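Local coordinates for alpha-11 giardin (Giardia intestinalis, PDB 2II2), which binds calcium and, as an annexin, probably associates with phospholipid in a calcium-dependent way, perhaps serving the parasite's cytoskeleton and its attachment to the host gut, at residues Val244-Ala257 and Arg287-Arg299. Sequence-based numbering, arbitrary orientation.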
ATOM      1  N   VAL A 244      -7.192   4.790   8.443  1.00  7.22           N
ATOM      2  CA  VAL A 244      -8.326   5.545   8.969  1.00  7.96           C
ATOM      3  C   VAL A 244      -8.429   5.535  10.509  1.00  7.80           C
ATOM      4  O   VAL A 244      -8.717   6.561  11.121  1.00  8.72           O
ATOM      5  CB  VAL A 244      -9.635   5.029   8.262  1.00  8.64           C
ATOM      6  CG1 VAL A 244     -10.879   5.516   8.942  1.00 10.74           C
ATOM      7  CG2 VAL A 244      -9.642   5.408   6.795  1.00  9.46           C
ATOM      8  N   GLU A 245      -8.194   4.353  11.083  1.00  7.43           N
ATOM      9  CA  GLU A 245      -8.298   4.183  12.528  1.00  8.86           C
ATOM     10  C   GLU A 245      -7.055   4.626  13.290  1.00  8.70           C
ATOM     11  O   GLU A 245      -7.059   4.626  14.507  1.00 11.17           O
ATOM     12  CB  GLU A 245      -8.613   2.728  12.877  1.00  9.03           C
ATOM     13  CG  GLU A 245      -9.969   2.242  12.414  1.00 12.62           C
ATOM     14  CD  GLU A 245     -10.432   1.027  13.208  1.00 17.34           C
ATOM     15  OE1 GLU A 245      -9.610   0.094  13.409  1.00 19.01           O
ATOM     16  OE2 GLU A 245     -11.619   0.986  13.613  1.00 18.30           O
ATOM     17  N   THR A 246      -6.017   5.063  12.580  1.00  8.18           N
ATOM     18  CA  THR A 246      -4.825   5.583  13.256  1.00  8.23           C
ATOM     19  C   THR A 246      -5.172   6.956  13.843  1.00  8.36           C
ATOM     20  O   THR A 246      -5.635   7.843  13.133  1.00  9.21           O
ATOM     21  CB  THR A 246      -3.693   5.724  12.250  1.00  7.27           C
ATOM     22  OG1 THR A 246      -3.286   4.409  11.858  1.00  8.37           O
ATOM     23  CG2 THR A 246      -2.481   6.450  12.836  1.00  8.66           C
ATOM     24  N   GLN A 247      -4.902   7.140  15.145  1.00 10.00           N
ATOM     25  CA  GLN A 247      -5.246   8.354  15.867  1.00 11.61           C
ATOM     26  C   GLN A 247      -4.375   9.550  15.461  1.00 11.50           C
ATOM     27  O   GLN A 247      -4.839  10.697  15.409  1.00 12.85           O
ATOM     28  CB  GLN A 247      -5.125   8.134  17.394  1.00 14.25           C
ATOM     29  CG  GLN A 247      -6.003   7.044  17.992  1.00 16.42           C
ATOM     30  CD  GLN A 247      -7.264   7.597  18.606  1.00 16.54           C
ATOM     31  OE1 GLN A 247      -8.388   7.184  18.273  1.00 18.94           O
ATOM     32  NE2 GLN A 247      -7.087   8.532  19.517  1.00 16.26           N
ATOM     33  N   ASN A 248      -3.105   9.284  15.186  1.00  9.78           N
ATOM     34  CA  ASN A 248      -2.173  10.342  14.838  1.00 10.33           C
ATOM     35  C   ASN A 248      -2.433  10.786  13.406  1.00  9.73           C
ATOM     36  O   ASN A 248      -2.274   9.985  12.458  1.00  9.84           O
ATOM     37  CB  ASN A 248      -0.749   9.816  14.932  1.00 11.24           C
ATOM     38  CG  ASN A 248       0.250  10.900  14.666  1.00 12.24           C
ATOM     39  OD1 ASN A 248       0.625  11.126  13.531  1.00 12.24           O
ATOM     40  ND2 ASN A 248       0.580  11.676  15.693  1.00 16.40           N
ATOM     41  N   ASP A 249      -2.840  12.047  13.235  1.00 10.34           N
ATOM     42  CA  ASP A 249      -3.180  12.515  11.886  1.00 10.26           C
ATOM     43  C   ASP A 249      -2.013  12.446  10.907  1.00 10.25           C
ATOM     44  O   ASP A 249      -2.185  12.061   9.755  1.00 10.49           O
ATOM     45  CB  ASP A 249      -3.712  13.953  11.902  1.00 11.69           C
ATOM     46  CG  ASP A 249      -5.199  14.057  12.222  1.00 12.57           C
ATOM     47  OD1 ASP A 249      -5.865  13.022  12.439  1.00 13.67           O
ATOM     48  OD2 ASP A 249      -5.706  15.205  12.210  1.00 15.02           O
ATOM     49  N   ASP A 250      -0.819  12.813  11.344  1.00 10.39           N
ATOM     50  CA  ASP A 250       0.297  12.797  10.407  1.00 10.31           C
ATOM     51  C   ASP A 250       0.458  11.405   9.834  1.00  9.39           C
ATOM     52  O   ASP A 250       0.598  11.203   8.595  1.00 10.35           O
ATOM     53  CB  ASP A 250       1.578  13.254  11.095  1.00 11.66           C
ATOM     54  CG  ASP A 250       1.631  14.744  11.311  1.00 13.76           C
ATOM     55  OD1 ASP A 250       0.754  15.488  10.846  1.00 16.32           O
ATOM     56  OD2 ASP A 250       2.576  15.185  11.980  1.00 18.49           O
ATOM     57  N   MET A 251       0.396  10.409  10.717  1.00  9.00           N
ATOM     58  CA  MET A 251       0.533   9.019  10.245  1.00  8.67           C
ATOM     59  C   MET A 251      -0.671   8.545   9.417  1.00  7.69           C
ATOM     60  O   MET A 251      -0.506   7.897   8.378  1.00  8.00           O
ATOM     61  CB  MET A 251       0.765   8.069  11.417  1.00  8.66           C
ATOM     62  CG  MET A 251       2.058   8.370  12.157  1.00 10.23           C
ATOM     63  SD  MET A 251       2.321   7.288  13.584  1.00 13.04           S
ATOM     64  CE  MET A 251       2.498   5.684  12.755  1.00 14.44           C
ATOM     65  N   ALA A 252      -1.879   8.854   9.890  1.00  7.36           N
ATOM     66  CA  ALA A 252      -3.072   8.389   9.179  1.00  7.22           C
ATOM     67  C   ALA A 252      -3.085   8.954   7.749  1.00  6.58           C
ATOM     68  O   ALA A 252      -3.381   8.233   6.789  1.00  6.30           O
ATOM     69  CB  ALA A 252      -4.296   8.854   9.904  1.00  7.49           C
ATOM     70  N   TYR A 253      -2.769  10.237   7.598  1.00  6.97           N
ATOM     71  CA  TYR A 253      -2.820  10.854   6.292  1.00  6.80           C
ATOM     72  C   TYR A 253      -1.669  10.381   5.410  1.00  7.29           C
ATOM     73  O   TYR A 253      -1.861  10.153   4.202  1.00  7.58           O
ATOM     74  CB  TYR A 253      -2.773  12.383   6.397  1.00  8.04           C
ATOM     75  CG  TYR A 253      -4.067  13.047   6.796  1.00  8.61           C
ATOM     76  CD1 TYR A 253      -4.566  12.911   8.106  1.00  9.44           C
ATOM     77  CD2 TYR A 253      -4.763  13.870   5.894  1.00  9.79           C
ATOM     78  CE1 TYR A 253      -5.743  13.540   8.495  1.00 10.81           C
ATOM     79  CE2 TYR A 253      -5.962  14.523   6.298  1.00 10.64           C
ATOM     80  CZ  TYR A 253      -6.412  14.356   7.600  1.00 10.93           C
ATOM     81  OH  TYR A 253      -7.575  14.970   7.988  1.00 13.11           O
ATOM     82  N   GLU A 254      -0.495  10.202   6.017  1.00  7.11           N
ATOM     83  CA  GLU A 254       0.641   9.649   5.288  1.00  8.80           C
ATOM     84  C   GLU A 254       0.318   8.284   4.692  1.00  7.35           C
ATOM     85  O   GLU A 254       0.582   8.016   3.510  1.00  8.17           O
ATOM     86  CB  GLU A 254       1.817   9.538   6.249  1.00  9.91           C
ATOM     87  CG  GLU A 254       3.037   8.883   5.761  1.00 12.49           C
ATOM     88  CD  GLU A 254       4.034   8.624   6.881  1.00 14.51           C
ATOM     89  OE1 GLU A 254       3.634   8.491   8.072  1.00 13.98           O
ATOM     90  OE2 GLU A 254       5.234   8.528   6.553  1.00 17.74           O
ATOM     91  N   GLN A 255      -0.214   7.403   5.521  1.00  7.38           N
ATOM     92  CA  GLN A 255      -0.568   6.047   5.082  1.00  7.07           C
ATOM     93  C   GLN A 255      -1.673   6.086   4.030  1.00  6.50           C
ATOM     94  O   GLN A 255      -1.580   5.424   2.963  1.00  7.25           O
ATOM     95  CB  GLN A 255      -1.011   5.211   6.276  1.00  7.98           C
ATOM     96  CG  GLN A 255       0.097   4.947   7.260  1.00  7.35           C
ATOM     97  CD  GLN A 255      -0.432   4.405   8.560  1.00  7.72           C
ATOM     98  OE1 GLN A 255      -1.453   3.702   8.585  1.00  7.57           O
ATOM     99  NE2 GLN A 255       0.312   4.629   9.627  1.00  7.67           N
ATOM    100  N   ALA A 256      -2.717   6.881   4.269  1.00  6.62           N
ATOM    101  CA  ALA A 256      -3.814   6.941   3.324  1.00  6.57           C
ATOM    102  C   ALA A 256      -3.344   7.482   1.965  1.00  6.78           C
ATOM    103  O   ALA A 256      -3.806   7.036   0.922  1.00  6.85           O
ATOM    104  CB  ALA A 256      -4.942   7.760   3.885  1.00  7.79           C
ATOM    105  N   ALA A 257      -2.447   8.478   1.993  1.00  6.62           N
ATOM    106  CA  ALA A 257      -1.905   9.043   0.764  1.00  7.02           C
ATOM    107  C   ALA A 257      -1.147   7.978  -0.029  1.00  6.41           C
ATOM    108  O   ALA A 257      -1.311   7.864  -1.249  1.00  7.23           O
ATOM    109  CB  ALA A 257      -1.012  10.232   1.075  1.00  7.41           C
ATOM    110  N   ARG A 287     -13.357  11.049   8.202  1.00  9.12           N
ATOM    111  CA  ARG A 287     -12.057  10.929   8.855  1.00  9.21           C
ATOM    112  C   ARG A 287     -11.119  12.062   8.536  1.00  8.49           C
ATOM    113  O   ARG A 287     -10.396  12.548   9.422  1.00  9.16           O
ATOM    114  CB  ARG A 287     -11.383   9.583   8.486  1.00  9.54           C
ATOM    115  CG  ARG A 287      -9.908   9.445   8.935  1.00 10.12           C
ATOM    116  CD  ARG A 287      -9.840   9.470  10.432  1.00  9.65           C
ATOM    117  NE  ARG A 287      -8.493   9.398  11.044  1.00 10.39           N
ATOM    118  CZ  ARG A 287      -7.742  10.459  11.363  1.00 10.10           C
ATOM    119  NH1 ARG A 287      -8.151  11.691  11.066  1.00  8.87           N
ATOM    120  NH2 ARG A 287      -6.573  10.308  11.986  1.00 11.65           N
ATOM    121  N   PHE A 288     -11.070  12.450   7.268  1.00  8.89           N
ATOM    122  CA  PHE A 288      -9.998  13.347   6.784  1.00  9.57           C
ATOM    123  C   PHE A 288     -10.506  14.787   6.744  1.00 10.00           C
ATOM    124  O   PHE A 288     -10.812  15.351   5.668  1.00 12.26           O
ATOM    125  CB  PHE A 288      -9.435  12.844   5.451  1.00  9.46           C
ATOM    126  CG  PHE A 288      -8.845  11.466   5.542  1.00  9.57           C
ATOM    127  CD1 PHE A 288      -9.557  10.370   5.077  1.00 10.96           C
ATOM    128  CD2 PHE A 288      -7.611  11.250   6.154  1.00 10.66           C
ATOM    129  CE1 PHE A 288      -9.035   9.082   5.183  1.00 11.33           C
ATOM    130  CE2 PHE A 288      -7.091   9.962   6.260  1.00  9.79           C
ATOM    131  CZ  PHE A 288      -7.816   8.884   5.766  1.00 10.11           C
ATOM    132  N   GLN A 289     -10.632  15.370   7.930  0.50 10.51           N
ATOM    133  CA  GLN A 289     -11.191  16.715   8.095  0.50 12.22           C
ATOM    134  C   GLN A 289     -10.214  17.737   8.683  0.50 12.94           C
ATOM    135  O   GLN A 289     -10.623  18.734   9.298  0.50 12.96           O
ATOM    136  CB  GLN A 289     -12.416  16.657   9.006  0.50 12.55           C
ATOM    137  CG  GLN A 289     -13.602  15.960   8.406  0.50 14.64           C
ATOM    138  CD  GLN A 289     -14.573  16.917   7.795  0.50 17.05           C
ATOM    139  OE1 GLN A 289     -15.183  17.730   8.491  0.50 19.37           O
ATOM    140  NE2 GLN A 289     -14.734  16.831   6.486  0.50 17.25           N
ATOM    141  N   SER A 290      -8.926  17.524   8.497  1.00 13.63           N
ATOM    142  CA  SER A 290      -7.935  18.450   9.061  1.00 13.83           C
ATOM    143  C   SER A 290      -7.933  19.835   8.437  1.00 15.15           C
ATOM    144  O   SER A 290      -8.141  19.961   7.221  1.00 16.79           O
ATOM    145  CB  SER A 290      -6.544  17.843   8.935  1.00 13.83           C
ATOM    146  OG  SER A 290      -5.568  18.761   9.398  1.00 13.64           O
ATOM    147  N   LYS A 291      -7.665  20.858   9.254  1.00 15.74           N
ATOM    148  CA  LYS A 291      -7.522  22.231   8.762  1.00 16.91           C
ATOM    149  C   LYS A 291      -6.065  22.593   8.451  1.00 15.26           C
ATOM    150  O   LYS A 291      -5.786  23.714   8.007  1.00 16.33           O
ATOM    151  CB  LYS A 291      -8.074  23.232   9.789  1.00 17.85           C
ATOM    152  CG  LYS A 291      -7.192  23.418  11.033  1.00 19.79           C
ATOM    153  CD  LYS A 291      -7.863  24.256  12.109  1.00 20.50           C
ATOM    154  CE  LYS A 291      -6.858  24.741  13.143  1.00 24.96           C
ATOM    155  NZ  LYS A 291      -7.525  25.370  14.323  1.00 26.95           N
ATOM    156  N   GLU A 292      -5.140  21.678   8.723  1.00 13.72           N
ATOM    157  CA  GLU A 292      -3.733  21.932   8.453  1.00 13.24           C
ATOM    158  C   GLU A 292      -3.573  22.095   6.952  1.00 11.82           C
ATOM    159  O   GLU A 292      -4.148  21.321   6.161  1.00 11.14           O
ATOM    160  CB  GLU A 292      -2.859  20.794   8.973  1.00 13.65           C
ATOM    161  CG  GLU A 292      -2.777  20.667  10.490  1.00 16.22           C
ATOM    162  CD  GLU A 292      -1.946  19.473  10.911  1.00 16.51           C
ATOM    163  OE1 GLU A 292      -0.906  19.217  10.262  1.00 20.84           O
ATOM    164  OE2 GLU A 292      -2.318  18.785  11.896  1.00 23.69           O
ATOM    165  N   ALA A 293      -2.793  23.103   6.566  1.00 10.69           N
ATOM    166  CA  ALA A 293      -2.656  23.451   5.150  1.00 10.63           C
ATOM    167  C   ALA A 293      -2.299  22.264   4.250  1.00 10.88           C
ATOM    168  O   ALA A 293      -2.867  22.115   3.161  1.00 10.64           O
ATOM    169  CB  ALA A 293      -1.630  24.592   4.975  1.00 12.26           C
ATOM    170  N   ASN A 294      -1.376  21.413   4.709  1.00 11.45           N
ATOM    171  CA  ASN A 294      -0.912  20.314   3.854  1.00 12.18           C
ATOM    172  C   ASN A 294      -1.823  19.104   3.882  1.00 10.67           C
ATOM    173  O   ASN A 294      -1.521  18.088   3.238  1.00 11.11           O
ATOM    174  CB  ASN A 294       0.542  19.914   4.123  1.00 12.16           C
ATOM    175  CG  ASN A 294       0.753  19.253   5.471  1.00 11.94           C
ATOM    176  OD1 ASN A 294      -0.188  19.014   6.242  1.00 12.14           O
ATOM    177  ND2 ASN A 294       2.025  18.949   5.775  1.00 13.99           N
ATOM    178  N   LYS A 295      -2.926  19.229   4.625  1.00  9.90           N
ATOM    179  CA  LYS A 295      -3.939  18.171   4.703  1.00 10.94           C
ATOM    180  C   LYS A 295      -5.307  18.579   4.214  1.00 10.36           C
ATOM    181  O   LYS A 295      -6.127  17.712   3.924  1.00  9.39           O
ATOM    182  CB  LYS A 295      -4.064  17.644   6.138  1.00 11.31           C
ATOM    183  CG  LYS A 295      -2.824  16.908   6.583  1.00 12.21           C
ATOM    184  CD  LYS A 295      -2.879  16.550   8.040  1.00 12.16           C
ATOM    185  CE  LYS A 295      -1.547  16.020   8.564  1.00 14.01           C
ATOM    186  NZ  LYS A 295      -0.494  17.086   8.508  1.00 13.03           N
ATOM    187  N   VAL A 296      -5.592  19.883   4.163  1.00 10.51           N
ATOM    188  CA  VAL A 296      -6.971  20.332   3.958  1.00 11.40           C
ATOM    189  C   VAL A 296      -7.615  19.791   2.673  1.00 10.31           C
ATOM    190  O   VAL A 296      -8.823  19.497   2.667  1.00 11.63           O
ATOM    191  CB  VAL A 296      -7.096  21.858   4.054  1.00 12.14           C
ATOM    192  CG1 VAL A 296      -6.358  22.532   2.930  1.00 13.57           C
ATOM    193  CG2 VAL A 296      -8.566  22.268   4.052  1.00 13.75           C
ATOM    194  N   ASN A 297      -6.824  19.657   1.604  1.00  9.55           N
ATOM    195  CA  ASN A 297      -7.355  19.159   0.339  1.00  9.37           C
ATOM    196  C   ASN A 297      -7.145  17.678   0.088  1.00  8.33           C
ATOM    197  O   ASN A 297      -7.503  17.164  -0.977  1.00  8.32           O
ATOM    198  CB  ASN A 297      -6.829  19.991  -0.832  1.00  9.60           C
ATOM    199  CG  ASN A 297      -7.327  21.417  -0.750  1.00 10.90           C
ATOM    200  OD1 ASN A 297      -8.534  21.653  -0.765  1.00 13.21           O
ATOM    201  ND2 ASN A 297      -6.421  22.362  -0.671  1.00 11.33           N
ATOM    202  N   PHE A 298      -6.562  16.977   1.062  1.00  8.04           N
ATOM    203  CA  PHE A 298      -6.304  15.549   0.912  1.00  7.59           C
ATOM    204  C   PHE A 298      -7.591  14.763   0.708  1.00  7.10           C
ATOM    205  O   PHE A 298      -7.643  13.880  -0.155  1.00  7.44           O
ATOM    206  CB  PHE A 298      -5.539  14.965   2.117  1.00  8.73           C
ATOM    207  CG  PHE A 298      -5.400  13.476   2.007  1.00  7.55           C
ATOM    208  CD1 PHE A 298      -4.543  12.912   1.046  1.00  8.56           C
ATOM    209  CD2 PHE A 298      -6.208  12.627   2.741  1.00  8.63           C
ATOM    210  CE1 PHE A 298      -4.468  11.557   0.874  1.00  9.17           C
ATOM    211  CE2 PHE A 298      -6.140  11.242   2.564  1.00  8.61           C
ATOM    212  CZ  PHE A 298      -5.279  10.725   1.616  1.00  8.38           C
ATOM    213  N   ARG A 299      -8.625  15.046   1.511  1.00  8.09           N
ATOM    214  CA  ARG A 299      -9.886  14.300   1.388  1.00  9.46           C
ATOM    215  C   ARG A 299     -10.414  14.300  -0.045  1.00  8.27           C
ATOM    216  O   ARG A 299     -10.813  13.254  -0.578  1.00  8.47           O
ATOM    217  CB  ARG A 299     -10.911  14.884   2.364  1.00 10.68           C
ATOM    218  CG  ARG A 299     -12.329  14.334   2.296  1.00 11.67           C
ATOM    219  CD  ARG A 299     -13.235  15.131   3.243  1.00 12.26           C
ATOM    220  NE  ARG A 299     -13.514  16.470   2.732  1.00 13.37           N
ATOM    221  CZ  ARG A 299     -12.965  17.587   3.192  1.00 13.21           C
ATOM    222  NH1 ARG A 299     -12.112  17.559   4.215  1.00 15.45           N
ATOM    223  NH2 ARG A 299     -13.287  18.762   2.650  1.00 16.26           N
TER
HETATM  224  O   HOH W   1      -8.058  14.777  10.625  1.00 13.72           O
HETATM  225  O   HOH W   2      -4.641  17.530  11.609  1.00 18.50           O
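Tyr253 and Arg287 show how, in this all-helical annexin domain, the connection between two helices is packed against the start of another: 287-299, leading from helix 280-287 to helix 298-306, lies across the first turns of helix 249-263 and the turn before it. The tight part is aromatic. The Tyr253 ring is sandwiched, with the edge of Phe288 directed at one face in a T-shaped pair (planes at 87°) and the Lys295 chain crossing the other, its CD 3.8 Å from the Tyr253 ring centroid in a CH-pi contact. Phe298 meets Tyr253 obliquely and packs on Ala256 and Ala257, while Phe240 of helix 232-244 adjoins Ala256 and Phe288. At the ring's far end, Tyr253 OH accepts from Ser290 N at 2.9 Å.

Arg287 ties together the backbone of the turn and the first residue of helix 249-263. Its chain bends at chi2 (64°), and NE reaches Val244 O. The straighter bond runs from NH2 to Thr246 O (165° at the hydrogen). NH1 and NH2 also converge on Asp249 OD1 in an end-on salt bridge, so that four N-H bonds together hold the guanidinium's rotation.

Toward solvent the packing gives way to charge and water. From the Tyr253 face the Lys295 chain runs out to the exposed Asp250 and Glu292, where NZ forms salt bridges with Asp250 OD1 (3.1 Å) and Glu292 OE1, probably offsetting the closeness of those carboxylates; NZ also donates to Asn294 OD1. One water joins Asp249 OD2 to Tyr253 OH; a second donates to Asp249 OD2 and to Glu292 OE2, and lies 2.7 Å from Ser290 OG, the oxygen that accepts from Glu292 N in an ST turn.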